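Local coordinates for protein apoptosis regulator Bcl-2 homolog (Canarypox virus, PDB 5WOS) that inhibits host cell apoptosis and interacts with host BAK1, BAX and other BH3-containing proteins including BIM, BID and PUMA, supposedly preventing activation of BAK1 and BAX, at residues Tyr17-Ile22 / Asn141-Leu146; Glu29-Lys34 / Tyr104-Phe109; Asn51-Ile56 / Arg94-Ile99; Asn76-Ile81 / Asp123-Ser128. All blocks are in the same frame, centred on the assembly; numbering follows the deposited sequence.

Interaction 1 (Tyr17-Ile22 / Asn141-Leu146)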
loop_
_atom_site.group_PDB
_atom_site.type_symbol
_atom_site.label_atom_id
_atom_site.label_comp_id
_atom_site.label_asym_id
_atom_site.label_seq_id
_atom_site.Cartn_x
_atom_site.Cartn_y
_atom_site.Cartn_z
ATOM N N TYR A 17 10.573 -6.412 -7.470
ATOM C CA TYR A 17 10.946 -5.067 -7.888
ATOM C C TYR A 17 9.913 -4.461 -8.828
ATOM O O TYR A 17 9.780 -3.235 -8.886
ATOM C CB TYR A 17 12.342 -5.101 -8.520
ATOM C CG TYR A 17 13.431 -5.261 -7.472
ATOM C CD1 TYR A 17 13.692 -4.246 -6.568
ATOM C CD2 TYR A 17 14.174 -6.433 -7.370
ATOM C CE1 TYR A 17 14.664 -4.374 -5.596
ATOM C CE2 TYR A 17 15.158 -6.576 -6.396
ATOM C CZ TYR A 17 15.396 -5.541 -5.512
ATOM O OH TYR A 17 16.370 -5.665 -4.541
ATOM N N THR A 18 9.156 -5.291 -9.549
ATOM C CA THR A 18 8.041 -4.771 -10.336
ATOM C C THR A 18 7.039 -4.051 -9.440
ATOM O O THR A 18 6.536 -2.979 -9.790
ATOM C CB THR A 18 7.355 -5.905 -11.110
ATOM O OG1 THR A 18 8.303 -6.551 -11.972
ATOM C CG2 THR A 18 6.214 -5.360 -11.972
ATOM N N ILE A 19 6.737 -4.625 -8.275
ATOM C CA ILE A 19 5.823 -3.978 -7.339
ATOM C C ILE A 19 6.516 -2.827 -6.618
ATOM O O ILE A 19 5.957 -1.735 -6.484
ATOM C CB ILE A 19 5.261 -5.017 -6.348
ATOM C CG1 ILE A 19 4.179 -5.859 -7.032
ATOM C CG2 ILE A 19 4.707 -4.349 -5.083
ATOM C CD1 ILE A 19 4.563 -7.288 -7.199
ATOM N N LEU A 20 7.746 -3.052 -6.150
ATOM C CA LEU A 20 8.443 -2.040 -5.360
ATOM C C LEU A 20 8.609 -0.740 -6.137
ATOM O O LEU A 20 8.454 0.348 -5.573
ATOM C CB LEU A 20 9.802 -2.581 -4.914
ATOM C CG LEU A 20 10.719 -1.624 -4.144
ATOM C CD1 LEU A 20 10.192 -1.349 -2.741
ATOM C CD2 LEU A 20 12.119 -2.196 -4.084
ATOM N N ASN A 21 8.935 -0.826 -7.428
ATOM C CA ASN A 21 9.149 0.387 -8.215
ATOM C C ASN A 21 7.946 1.323 -8.134
ATOM O O ASN A 21 8.108 2.545 -8.026
ATOM C CB ASN A 21 9.445 0.031 -9.671
ATOM C CG ASN A 21 9.615 1.256 -10.545
ATOM O OD1 ASN A 21 8.733 1.603 -11.333
ATOM N ND2 ASN A 21 10.751 1.928 -10.399
ATOM N N ILE A 22 6.734 0.771 -8.179
ATOM C CA ILE A 22 5.534 1.600 -8.149
ATOM C C ILE A 22 5.256 2.109 -6.740
ATOM O O ILE A 22 4.936 3.288 -6.545
ATOM C CB ILE A 22 4.348 0.804 -8.718
ATOM C CG1 ILE A 22 4.381 0.864 -10.245
ATOM C CG2 ILE A 22 3.013 1.331 -8.195
ATOM C CD1 ILE A 22 3.664 -0.272 -10.887
ATOM N N ASN A 141 0.340 -11.717 -14.029
ATOM C CA ASN A 141 1.417 -10.907 -14.591
ATOM C C ASN A 141 1.523 -9.581 -13.843
ATOM O O ASN A 141 1.671 -8.512 -14.440
ATOM C CB ASN A 141 1.212 -10.682 -16.090
ATOM C CG ASN A 141 2.435 -10.095 -16.762
ATOM O OD1 ASN A 141 3.536 -10.132 -16.215
ATOM N ND2 ASN A 141 2.249 -9.550 -17.956
ATOM N N CYS A 142 1.424 -9.654 -12.516
ATOM C CA CYS A 142 1.581 -8.501 -11.625
ATOM C C CYS A 142 0.514 -7.472 -11.974
ATOM O O CYS A 142 -0.682 -7.812 -11.936
ATOM C CB CYS A 142 3.026 -8.010 -11.713
ATOM S SG CYS A 142 4.234 -9.175 -11.042
ATOM N N TRP A 143 0.872 -6.235 -12.315
ATOM C CA TRP A 143 -0.116 -5.172 -12.433
ATOM C C TRP A 143 -1.042 -5.338 -13.629
ATOM O O TRP A 143 -2.037 -4.609 -13.718
ATOM C CB TRP A 143 0.591 -3.823 -12.517
ATOM C CG TRP A 143 1.553 -3.582 -11.400
ATOM C CD1 TRP A 143 2.908 -3.733 -11.442
ATOM C CD2 TRP A 143 1.240 -3.138 -10.074
ATOM N NE1 TRP A 143 3.458 -3.410 -10.226
ATOM C CE2 TRP A 143 2.455 -3.040 -9.368
ATOM C CE3 TRP A 143 0.051 -2.812 -9.415
ATOM C CZ2 TRP A 143 2.515 -2.633 -8.036
ATOM C CZ3 TRP A 143 0.113 -2.408 -8.090
ATOM C CH2 TRP A 143 1.335 -2.320 -7.418
ATOM N N ASP A 144 -0.751 -6.264 -14.545
ATOM C CA ASP A 144 -1.641 -6.474 -15.684
ATOM C C ASP A 144 -3.052 -6.817 -15.224
ATOM O O ASP A 144 -4.036 -6.363 -15.821
ATOM C CB ASP A 144 -1.089 -7.576 -16.586
ATOM C CG ASP A 144 0.061 -7.098 -17.462
ATOM O OD1 ASP A 144 0.340 -5.881 -17.478
ATOM O OD2 ASP A 144 0.688 -7.941 -18.138
ATOM N N GLY A 145 -3.174 -7.603 -14.152
ATOM C CA GLY A 145 -4.481 -7.968 -13.642
ATOM C C GLY A 145 -5.283 -6.793 -13.131
ATOM O O GLY A 145 -6.514 -6.878 -13.044
ATOM N N LEU A 146 -4.614 -5.690 -12.795
ATOM C CA LEU A 146 -5.296 -4.534 -12.232
ATOM C C LEU A 146 -5.895 -3.625 -13.295
ATOM O O LEU A 146 -6.812 -2.856 -12.989
ATOM C CB LEU A 146 -4.321 -3.734 -11.366
ATOM C CG LEU A 146 -4.881 -2.495 -10.667
ATOM C CD1 LEU A 146 -5.915 -2.891 -9.621
ATOM C CD2 LEU A 146 -3.755 -1.685 -10.044
#
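Trp-143 and Thr-18 join the segment that follows helix 121-138 of this Bcl-2-family fold to its N-terminal helix, just beyond the Schellman motif with which Asn-141 ends helix 121-138. Trp-143 NE1 donates to the main-chain O of Thr-18 at 3.1 Å, and the bond is nearly straight (164°). Thr-18 O lies close to the indole plane, whereas seen from the carbonyl the donor sits well above the C=O plane and not on a lone pair. The distance from Thr-18 O to Ile-22 N is 4.1 Å, so the indole takes an oxygen that the usual i to i+4 helix bond does not engage here.

Apolar contacts fix the ring around that bond. Ile-22 CD1 lies over one face, 3.4 Å from the centroid of the five-membered ring of Trp-143 and 20° off its normal, a CH-pi contact. At the edge, Ile-19 CA approaches Trp-143 CZ2 at 3.6 Å. Thr-18 CG2, anti to the backbone N (chi1 -58° for OG1), reaches Trp-143 CD1 at 3.7 Å, while its OG1 bonds back to Glu-14 O. Farther along, Ile-19 CD1 meets Cys-142 SG at 4.3 Å.

Helix 43-69 adds Thr-45 and Val-49 against the indole, and Thr-126 and Leu-137 of helix 121-138 touch Ile-19, placing the contact where three helices converge.

Interaction 2 (Glu29-Lys34 / Tyr104-Phe109)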
loop_
_atom_site.group_PDB
_atom_site.type_symbol
_atom_site.label_atom_id
_atom_site.label_comp_id
_atom_site.label_asym_id
_atom_site.label_seq_id
_atom_site.Cartn_x
_atom_site.Cartn_y
_atom_site.Cartn_z
ATOM N N GLU A 29 6.166 10.396 -4.211
ATOM C CA GLU A 29 5.287 11.440 -4.723
ATOM C C GLU A 29 4.315 11.919 -3.653
ATOM O O GLU A 29 4.028 13.118 -3.560
ATOM C CB GLU A 29 4.528 10.943 -5.953
ATOM C CG GLU A 29 3.592 12.001 -6.550
ATOM C CD GLU A 29 3.176 11.704 -7.982
ATOM O OE1 GLU A 29 3.761 10.791 -8.602
ATOM O OE2 GLU A 29 2.264 12.389 -8.491
ATOM N N TYR A 30 3.807 11.004 -2.827
ATOM C CA TYR A 30 2.823 11.402 -1.828
ATOM C C TYR A 30 3.458 12.187 -0.689
ATOM O O TYR A 30 2.801 13.042 -0.086
ATOM C CB TYR A 30 2.098 10.180 -1.270
ATOM C CG TYR A 30 1.054 10.561 -0.248
ATOM C CD1 TYR A 30 -0.095 11.237 -0.628
ATOM C CD2 TYR A 30 1.225 10.261 1.095
ATOM C CE1 TYR A 30 -1.048 11.599 0.296
ATOM C CE2 TYR A 30 0.275 10.620 2.029
ATOM C CZ TYR A 30 -0.862 11.290 1.622
ATOM O OH TYR A 30 -1.821 11.651 2.544
ATOM N N CYS A 31 4.722 11.910 -0.376
ATOM C CA CYS A 31 5.385 12.597 0.726
ATOM C C CYS A 31 5.922 13.960 0.308
ATOM O O CYS A 31 5.779 14.939 1.051
ATOM C CB CYS A 31 6.516 11.730 1.268
ATOM S SG CYS A 31 5.952 10.359 2.294
ATOM N N THR A 32 6.544 14.045 -0.869
ATOM C CA THR A 32 7.147 15.290 -1.329
ATOM C C THR A 32 6.206 16.139 -2.169
ATOM O O THR A 32 6.443 17.343 -2.311
ATOM C CB THR A 32 8.406 15.005 -2.158
ATOM O OG1 THR A 32 8.037 14.369 -3.389
ATOM C CG2 THR A 32 9.367 14.108 -1.392
ATOM N N GLY A 33 5.155 15.549 -2.731
ATOM C CA GLY A 33 4.320 16.279 -3.661
ATOM C C GLY A 33 4.971 16.544 -4.998
ATOM O O GLY A 33 4.513 17.422 -5.735
ATOM N N LYS A 34 6.034 15.814 -5.328
ATOM C CA LYS A 34 6.736 15.966 -6.593
ATOM C C LYS A 34 6.358 14.843 -7.549
ATOM O O LYS A 34 6.261 13.679 -7.153
ATOM C CB LYS A 34 8.253 15.979 -6.376
ATOM C CG LYS A 34 8.841 17.324 -5.934
ATOM C CD LYS A 34 8.303 18.512 -6.736
ATOM C CE LYS A 34 8.420 18.325 -8.258
ATOM N NZ LYS A 34 7.353 19.062 -8.991
ATOM N N TYR A 104 0.051 6.731 3.758
ATOM C CA TYR A 104 -0.281 7.666 4.829
ATOM C C TYR A 104 0.683 7.517 6.000
ATOM O O TYR A 104 1.206 8.511 6.518
ATOM C CB TYR A 104 -1.723 7.457 5.294
ATOM C CG TYR A 104 -2.104 8.380 6.427
ATOM C CD1 TYR A 104 -2.137 9.753 6.237
ATOM C CD2 TYR A 104 -2.413 7.885 7.687
ATOM C CE1 TYR A 104 -2.478 10.609 7.265
ATOM C CE2 TYR A 104 -2.755 8.736 8.725
ATOM C CZ TYR A 104 -2.785 10.098 8.506
ATOM O OH TYR A 104 -3.121 10.957 9.526
ATOM N N VAL A 105 0.920 6.279 6.439
ATOM C CA VAL A 105 1.864 6.037 7.530
ATOM C C VAL A 105 3.218 6.650 7.200
ATOM O O VAL A 105 3.840 7.320 8.033
ATOM C CB VAL A 105 1.981 4.527 7.810
ATOM C CG1 VAL A 105 3.252 4.201 8.593
ATOM C CG2 VAL A 105 0.764 4.042 8.576
ATOM N N THR A 106 3.693 6.425 5.974
ATOM C CA THR A 106 4.992 6.956 5.572
ATOM C C THR A 106 5.028 8.471 5.732
ATOM O O THR A 106 5.964 9.022 6.321
ATOM C CB THR A 106 5.295 6.550 4.127
ATOM O OG1 THR A 106 5.173 5.127 3.992
ATOM C CG2 THR A 106 6.702 6.955 3.735
ATOM N N LYS A 107 4.012 9.164 5.213
ATOM C CA LYS A 107 3.936 10.606 5.411
ATOM C C LYS A 107 3.903 10.946 6.895
ATOM O O LYS A 107 4.568 11.888 7.340
ATOM C CB LYS A 107 2.703 11.176 4.708
ATOM C CG LYS A 107 2.927 12.528 4.024
ATOM C CD LYS A 107 1.661 13.375 4.040
ATOM C CE LYS A 107 1.619 14.366 2.887
ATOM N NZ LYS A 107 2.809 15.258 2.857
ATOM N N VAL A 108 3.157 10.169 7.684
ATOM C CA VAL A 108 3.001 10.469 9.106
ATOM C C VAL A 108 4.340 10.357 9.822
ATOM O O VAL A 108 4.718 11.236 10.608
ATOM C CB VAL A 108 1.939 9.547 9.730
ATOM C CG1 VAL A 108 2.069 9.506 11.255
ATOM C CG2 VAL A 108 0.552 10.026 9.330
ATOM N N PHE A 109 5.084 9.281 9.558
ATOM C CA PHE A 109 6.422 9.167 10.124
ATOM C C PHE A 109 7.368 10.207 9.545
ATOM O O PHE A 109 8.367 10.550 10.185
ATOM C CB PHE A 109 6.988 7.767 9.883
ATOM C CG PHE A 109 6.546 6.745 10.890
ATOM C CD1 PHE A 109 6.565 7.029 12.243
ATOM C CD2 PHE A 109 6.122 5.493 10.481
ATOM C CE1 PHE A 109 6.166 6.088 13.165
ATOM C CE2 PHE A 109 5.722 4.551 11.399
ATOM C CZ PHE A 109 5.749 4.849 12.744
#
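The Tyr-30 ring carries the aliphatic chain of Lys-107 over one face, Lys-107 CE standing 4.0 Å above the ring plane and displaced toward the rim. Tyr-104 presents the edge of its own ring to Tyr-30, whose OH lies near that plane, 4.2 Å from Tyr-104 CD1. One face of the Tyr-104 ring is covered from within its own helix by Val-108 CG2. The contact packs the C-terminal end of helix 14-32 on helix 92-112, two members of the all-helical Bcl-2 bundle.

Lys-107 crosses the tyrosine at about a right angle. Lys-107 CB and CD both stand 3.7 Å from Tyr-30 CE2, so the methylene run does the covering. Bends at chi2 and at chi4 (-56°) bring the amine past the ring to the helix end, where Lys-107 NZ donates a weak hydrogen bond to Cys-31 O at 3.5 Å. The cation-pi attraction to Tyr-30 is long and at most weak, and the amine also has a long, weak ion pair with Glu-111.

Cys-31 adds a second group of contacts through its sulfur. Cys-31 SG meets the methyl CG2 of Thr-106 at 3.8 Å, and it also rests directly on the opposing backbone, with Cys-31 SG 3.7 Å from Lys-107 CA.

Interaction 3 (Asn51-Ile56 / Arg94-Ile99)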
loop_
_atom_site.group_PDB
_atom_site.type_symbol
_atom_site.label_atom_id
_atom_site.label_comp_id
_atom_site.label_asym_id
_atom_site.label_seq_id
_atom_site.Cartn_x
_atom_site.Cartn_y
_atom_site.Cartn_z
ATOM N N ASN A 51 -3.892 7.115 -8.831
ATOM C CA ASN A 51 -5.233 7.664 -8.660
ATOM C C ASN A 51 -6.065 6.805 -7.720
ATOM O O ASN A 51 -6.808 7.332 -6.882
ATOM C CB ASN A 51 -5.923 7.790 -10.018
ATOM C CG ASN A 51 -5.367 8.924 -10.848
ATOM O OD1 ASN A 51 -4.970 9.964 -10.319
ATOM N ND2 ASN A 51 -5.331 8.731 -12.154
ATOM N N MET A 52 -5.958 5.482 -7.842
ATOM C CA MET A 52 -6.698 4.591 -6.954
ATOM C C MET A 52 -6.406 4.908 -5.493
ATOM O O MET A 52 -7.324 4.996 -4.668
ATOM C CB MET A 52 -6.350 3.137 -7.263
ATOM C CG MET A 52 -6.926 2.621 -8.566
ATOM S SD MET A 52 -6.491 0.898 -8.834
ATOM C CE MET A 52 -7.488 0.516 -10.270
ATOM N N CYS A 53 -5.128 5.079 -5.150
ATOM C CA CYS A 53 -4.768 5.359 -3.764
ATOM C C CYS A 53 -5.190 6.763 -3.350
ATOM O O CYS A 53 -5.548 6.982 -2.188
ATOM C CB CYS A 53 -3.262 5.179 -3.563
ATOM S SG CYS A 53 -2.668 3.491 -3.831
ATOM N N ASP A 54 -5.160 7.720 -4.279
ATOM C CA ASP A 54 -5.564 9.082 -3.946
ATOM C C ASP A 54 -7.061 9.175 -3.680
ATOM O O ASP A 54 -7.499 10.058 -2.934
ATOM C CB ASP A 54 -5.166 10.041 -5.068
ATOM C CG ASP A 54 -3.676 10.329 -5.093
ATOM O OD1 ASP A 54 -2.955 9.837 -4.200
ATOM O OD2 ASP A 54 -3.225 11.051 -6.006
ATOM N N ILE A 55 -7.859 8.289 -4.280
ATOM C CA ILE A 55 -9.286 8.245 -3.970
ATOM C C ILE A 55 -9.503 7.674 -2.574
ATOM O O ILE A 55 -10.264 8.225 -1.771
ATOM C CB ILE A 55 -10.049 7.422 -5.025
ATOM C CG1 ILE A 55 -9.809 7.974 -6.434
ATOM C CG2 ILE A 55 -11.545 7.438 -4.726
ATOM C CD1 ILE A 55 -10.144 6.984 -7.532
ATOM N N ILE A 56 -8.842 6.556 -2.269
ATOM C CA ILE A 56 -8.984 5.942 -0.951
ATOM C C ILE A 56 -8.549 6.918 0.136
ATOM O O ILE A 56 -9.233 7.090 1.151
ATOM C CB ILE A 56 -8.185 4.627 -0.890
ATOM C CG1 ILE A 56 -8.934 3.536 -1.656
ATOM C CG2 ILE A 56 -7.940 4.194 0.554
ATOM C CD1 ILE A 56 -8.114 2.297 -1.900
ATOM N N ARG A 94 -8.162 -4.738 -1.739
ATOM C CA ARG A 94 -7.419 -4.811 -0.486
ATOM C C ARG A 94 -5.953 -4.451 -0.691
ATOM O O ARG A 94 -5.363 -3.739 0.131
ATOM C CB ARG A 94 -7.565 -6.208 0.119
ATOM C CG ARG A 94 -8.977 -6.498 0.593
ATOM C CD ARG A 94 -9.166 -7.937 1.032
ATOM N NE ARG A 94 -10.531 -8.174 1.492
ATOM C CZ ARG A 94 -10.936 -9.273 2.119
ATOM N NH1 ARG A 94 -10.082 -10.254 2.372
ATOM N NH2 ARG A 94 -12.200 -9.387 2.499
ATOM N N VAL A 95 -5.350 -4.925 -1.783
ATOM C CA VAL A 95 -3.948 -4.613 -2.060
ATOM C C VAL A 95 -3.753 -3.108 -2.195
ATOM O O VAL A 95 -2.770 -2.549 -1.693
ATOM C CB VAL A 95 -3.475 -5.361 -3.323
ATOM C CG1 VAL A 95 -2.093 -4.897 -3.744
ATOM C CG2 VAL A 95 -3.465 -6.864 -3.072
ATOM N N ILE A 96 -4.680 -2.428 -2.875
ATOM C CA ILE A 96 -4.555 -0.984 -3.053
ATOM C C ILE A 96 -4.753 -0.263 -1.724
ATOM O O ILE A 96 -4.027 0.688 -1.405
ATOM C CB ILE A 96 -5.550 -0.493 -4.120
ATOM C CG1 ILE A 96 -5.190 -1.065 -5.499
ATOM C CG2 ILE A 96 -5.597 1.028 -4.158
ATOM C CD1 ILE A 96 -3.891 -0.544 -6.080
ATOM N N SER A 97 -5.741 -0.694 -0.936
ATOM C CA SER A 97 -5.975 -0.087 0.371
ATOM C C SER A 97 -4.736 -0.175 1.253
ATOM O O SER A 97 -4.432 0.760 2.003
ATOM C CB SER A 97 -7.163 -0.766 1.049
ATOM O OG SER A 97 -8.290 -0.752 0.196
ATOM N N ILE A 98 -4.018 -1.298 1.186
ATOM C CA ILE A 98 -2.767 -1.441 1.928
ATOM C C ILE A 98 -1.757 -0.394 1.473
ATOM O O ILE A 98 -1.117 0.279 2.290
ATOM C CB ILE A 98 -2.216 -2.867 1.754
ATOM C CG1 ILE A 98 -3.091 -3.866 2.508
ATOM C CG2 ILE A 98 -0.756 -2.962 2.223
ATOM C CD1 ILE A 98 -2.982 -5.280 1.981
ATOM N N ILE A 99 -1.592 -0.252 0.158
ATOM C CA ILE A 99 -0.622 0.699 -0.374
ATOM C C ILE A 99 -0.980 2.114 0.056
ATOM O O ILE A 99 -0.111 2.898 0.459
ATOM C CB ILE A 99 -0.544 0.572 -1.907
ATOM C CG1 ILE A 99 -0.030 -0.816 -2.298
ATOM C CG2 ILE A 99 0.357 1.655 -2.497
ATOM C CD1 ILE A 99 -0.282 -1.175 -3.757
#
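Ile-96 takes part in three of the four closest apolar pairs, pushing its CG2 methyl against three residues of helix 43-69. Ile-56 CD1 is nearest, 3.6 Å from Ile-96 CG2, and the two side chains meet at a slant. Met-52 CB lies 3.8 Å from Ile-96 CG2 before the extended methionine chain leads away, crossing the isoleucine at about a right angle. With CG2 anti to the backbone N of Ile-96 (CG1 at chi1 -66°), the methyl branch faces helix 43-69.

Sulfur makes the second group of contacts. Cys-53 SG lies between two branched residues one helical turn apart, 3.8 Å from Ile-96 CG2 and likewise from Ile-99 CG2. Met-52 SD comes within 4.1 Å of Ile-96 CD1.

Polar atoms contribute no hydrogen bond across the interface. Ser-97 OG packs against Ile-56 CD1 at 3.7 Å, its hydrogen-bonding need being met in its own helix by Gly-93 O.

The short helix segments pass 9.1 Å apart with a crossing angle of -72°, a steep crossing of helix 92-112 and helix 43-69. Met-52 and Ile-56 touch an aromatic side chain of the bound peptide, Ser-97 touches its backbone, and an acidic side chain of that peptide is salt-bridged to Arg-94. These peptide contacts place the arrangement in the BH3-binding groove of prosurvival Bcl-2 proteins, helix 92-112 probably forming its floor and helix 43-69 one wall.

Interaction 4 (Asn76-Ile81 / Asp123-Ser128)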
loop_
_atom_site.group_PDB
_atom_site.type_symbol
_atom_site.label_atom_id
_atom_site.label_comp_id
_atom_site.label_asym_id
_atom_site.label_seq_id
_atom_site.Cartn_x
_atom_site.Cartn_y
_atom_site.Cartn_z
ATOM N N ASN A 76 6.603 -1.944 13.454
ATOM C CA ASN A 76 6.745 -3.388 13.587
ATOM C C ASN A 76 5.408 -4.115 13.558
ATOM O O ASN A 76 5.384 -5.336 13.747
ATOM C CB ASN A 76 7.492 -3.721 14.880
ATOM C CG ASN A 76 8.801 -2.967 15.000
ATOM O OD1 ASN A 76 9.802 -3.340 14.394
ATOM N ND2 ASN A 76 8.797 -1.896 15.785
ATOM N N GLU A 77 4.306 -3.402 13.327
ATOM C CA GLU A 77 2.991 -4.010 13.168
ATOM C C GLU A 77 2.496 -3.991 11.728
ATOM O O GLU A 77 1.396 -4.486 11.460
ATOM C CB GLU A 77 1.971 -3.300 14.072
ATOM C CG GLU A 77 2.206 -3.507 15.568
ATOM C CD GLU A 77 2.267 -4.975 15.957
ATOM O OE1 GLU A 77 1.462 -5.764 15.421
ATOM O OE2 GLU A 77 3.128 -5.341 16.787
ATOM N N ILE A 78 3.275 -3.446 10.792
ATOM C CA ILE A 78 2.842 -3.420 9.394
ATOM C C ILE A 78 2.657 -4.826 8.837
ATOM O O ILE A 78 1.604 -5.099 8.237
ATOM C CB ILE A 78 3.819 -2.579 8.556
ATOM C CG1 ILE A 78 3.685 -1.093 8.905
ATOM C CG2 ILE A 78 3.601 -2.817 7.057
ATOM C CD1 ILE A 78 2.394 -0.436 8.435
ATOM N N PRO A 79 3.609 -5.753 8.982
ATOM C CA PRO A 79 3.390 -7.096 8.420
ATOM C C PRO A 79 2.137 -7.768 8.950
ATOM O O PRO A 79 1.506 -8.542 8.220
ATOM C CB PRO A 79 4.660 -7.861 8.824
ATOM C CG PRO A 79 5.684 -6.809 9.095
ATOM C CD PRO A 79 4.925 -5.634 9.636
ATOM N N GLU A 80 1.751 -7.487 10.198
ATOM C CA GLU A 80 0.563 -8.116 10.767
ATOM C C GLU A 80 -0.709 -7.526 10.175
ATOM O O GLU A 80 -1.670 -8.257 9.901
ATOM C CB GLU A 80 0.559 -7.959 12.288
ATOM C CG GLU A 80 1.573 -8.825 13.012
ATOM C CD GLU A 80 2.976 -8.246 13.006
ATOM O OE1 GLU A 80 3.194 -7.216 12.337
ATOM O OE2 GLU A 80 3.859 -8.823 13.676
ATOM N N ILE A 81 -0.739 -6.207 9.980
ATOM C CA ILE A 81 -1.897 -5.575 9.355
ATOM C C ILE A 81 -2.094 -6.123 7.949
ATOM O O ILE A 81 -3.202 -6.511 7.561
ATOM C CB ILE A 81 -1.735 -4.044 9.342
ATOM C CG1 ILE A 81 -1.584 -3.514 10.772
ATOM C CG2 ILE A 81 -2.936 -3.387 8.668
ATOM C CD1 ILE A 81 -1.105 -2.082 10.846
ATOM N N ASP A 123 9.803 -1.180 1.098
ATOM C CA ASP A 123 10.242 -2.567 1.190
ATOM C C ASP A 123 9.418 -3.341 2.209
ATOM O O ASP A 123 9.126 -4.525 2.006
ATOM C CB ASP A 123 11.725 -2.616 1.548
ATOM C CG ASP A 123 12.620 -2.229 0.387
ATOM O OD1 ASP A 123 12.647 -2.965 -0.623
ATOM O OD2 ASP A 123 13.292 -1.183 0.483
ATOM N N ILE A 124 9.017 -2.687 3.302
ATOM C CA ILE A 124 8.315 -3.387 4.375
ATOM C C ILE A 124 6.956 -3.890 3.898
ATOM O O ILE A 124 6.568 -5.030 4.190
ATOM C CB ILE A 124 8.181 -2.480 5.612
ATOM C CG1 ILE A 124 9.560 -2.216 6.221
ATOM C CG2 ILE A 124 7.258 -3.120 6.656
ATOM C CD1 ILE A 124 9.561 -1.208 7.356
ATOM N N ILE A 125 6.201 -3.059 3.176
ATOM C CA ILE A 125 4.894 -3.517 2.718
ATOM C C ILE A 125 5.044 -4.428 1.506
ATOM O O ILE A 125 4.349 -5.443 1.397
ATOM C CB ILE A 125 3.942 -2.334 2.442
ATOM C CG1 ILE A 125 4.274 -1.604 1.140
ATOM C CG2 ILE A 125 3.953 -1.350 3.609
ATOM C CD1 ILE A 125 3.156 -0.685 0.704
ATOM N N THR A 126 5.970 -4.110 0.598
ATOM C CA THR A 126 6.230 -5.005 -0.524
ATOM C C THR A 126 6.636 -6.388 -0.030
ATOM O O THR A 126 6.211 -7.408 -0.588
ATOM C CB THR A 126 7.318 -4.425 -1.430
ATOM O OG1 THR A 126 7.006 -3.065 -1.753
ATOM C CG2 THR A 126 7.425 -5.226 -2.721
ATOM N N GLU A 127 7.460 -6.440 1.020
ATOM C CA GLU A 127 7.801 -7.718 1.638
ATOM C C GLU A 127 6.564 -8.395 2.213
ATOM O O GLU A 127 6.290 -9.566 1.920
ATOM C CB GLU A 127 8.849 -7.511 2.732
ATOM C CG GLU A 127 10.281 -7.713 2.273
ATOM C CD GLU A 127 11.278 -7.591 3.412
ATOM O OE1 GLU A 127 12.147 -6.696 3.346
ATOM O OE2 GLU A 127 11.185 -8.383 4.377
ATOM N N SER A 128 5.811 -7.677 3.053
ATOM C CA SER A 128 4.593 -8.242 3.624
ATOM C C SER A 128 3.609 -8.639 2.533
ATOM O O SER A 128 2.949 -9.680 2.629
ATOM C CB SER A 128 3.947 -7.240 4.580
ATOM O OG SER A 128 4.879 -6.759 5.531
#
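Ile-78, at the start of helix 78-86, packs against Ile-124 and Ile-125 of helix 121-138, and its side chain can be traced outward atom by atom. Ile-78 CB stands 4.0 Å from Ile-124 CG2. The branch methyl CG2, anti to the backbone N (CG1 at chi1 -70°), does most of the touching. Ile-78 CG2 meets Ile-124 CG2 at 3.7 Å, the two side chains crossing at about a right angle, and Ile-78 CG2 also lies 3.8 Å from Ile-125 CG2. The longer branch, CG1 to CD1, leads away from 123-128 and makes no close contact with it.

Ile-125 turns its methyl this way because CG1 occupies the crowded position between the backbone N and the carbonyl carbon (chi1 75°). Its end instead leads toward Ile-23 and Phe-27 of helix 14-32, linking three helices.

Beside this apolar patch, Pro-79 lies against a hydroxyl. Ser-128 OG is 3.3 Å from Pro-79 CA and 3.5 Å from Pro-79 CB. The hydroxyl donates to its own helix, Ser-128 OG to Ile-124 O at 2.8 Å, while Ser-128 N reaches Ile-124 O from the opposite face of the carbonyl plane at 3.0 Å.

Ile-124 O is therefore gripped by two donors, and Ser-128 OG has its partner within its own helix. The small side chain is compatible with a close backbone approach, Pro-79 CA to Ser-128 CA being 5.1 Å. No hydrogen bond crosses the contact, which rests on packing of apolar branches and the close approach of Ser-128 OG to Pro-79.

Along the chain, interaction 1 closes the longest loop and encloses the other three; interaction 3 is nested inside interaction 2, while interaction 4 alternates with both. Helix 14-32 serves interactions 1 and 2, whose centres are about 20 Å apart on opposite sides of the chain's centre, and helix 92-112 serves interactions 2 and 3, their centres about 14 Å apart. Interaction 1 touches interaction 3 through Leu-146 on Met-52 and Ile-96, and touches interaction 4 through Ile-19 on Thr-126. Interactions 3 and 4 meet where Ile-125 CD1 nears Ile-99 CA. Together they tie all five helices into one core, with peptide-contacting residues present in the segments of interactions 3 and 4.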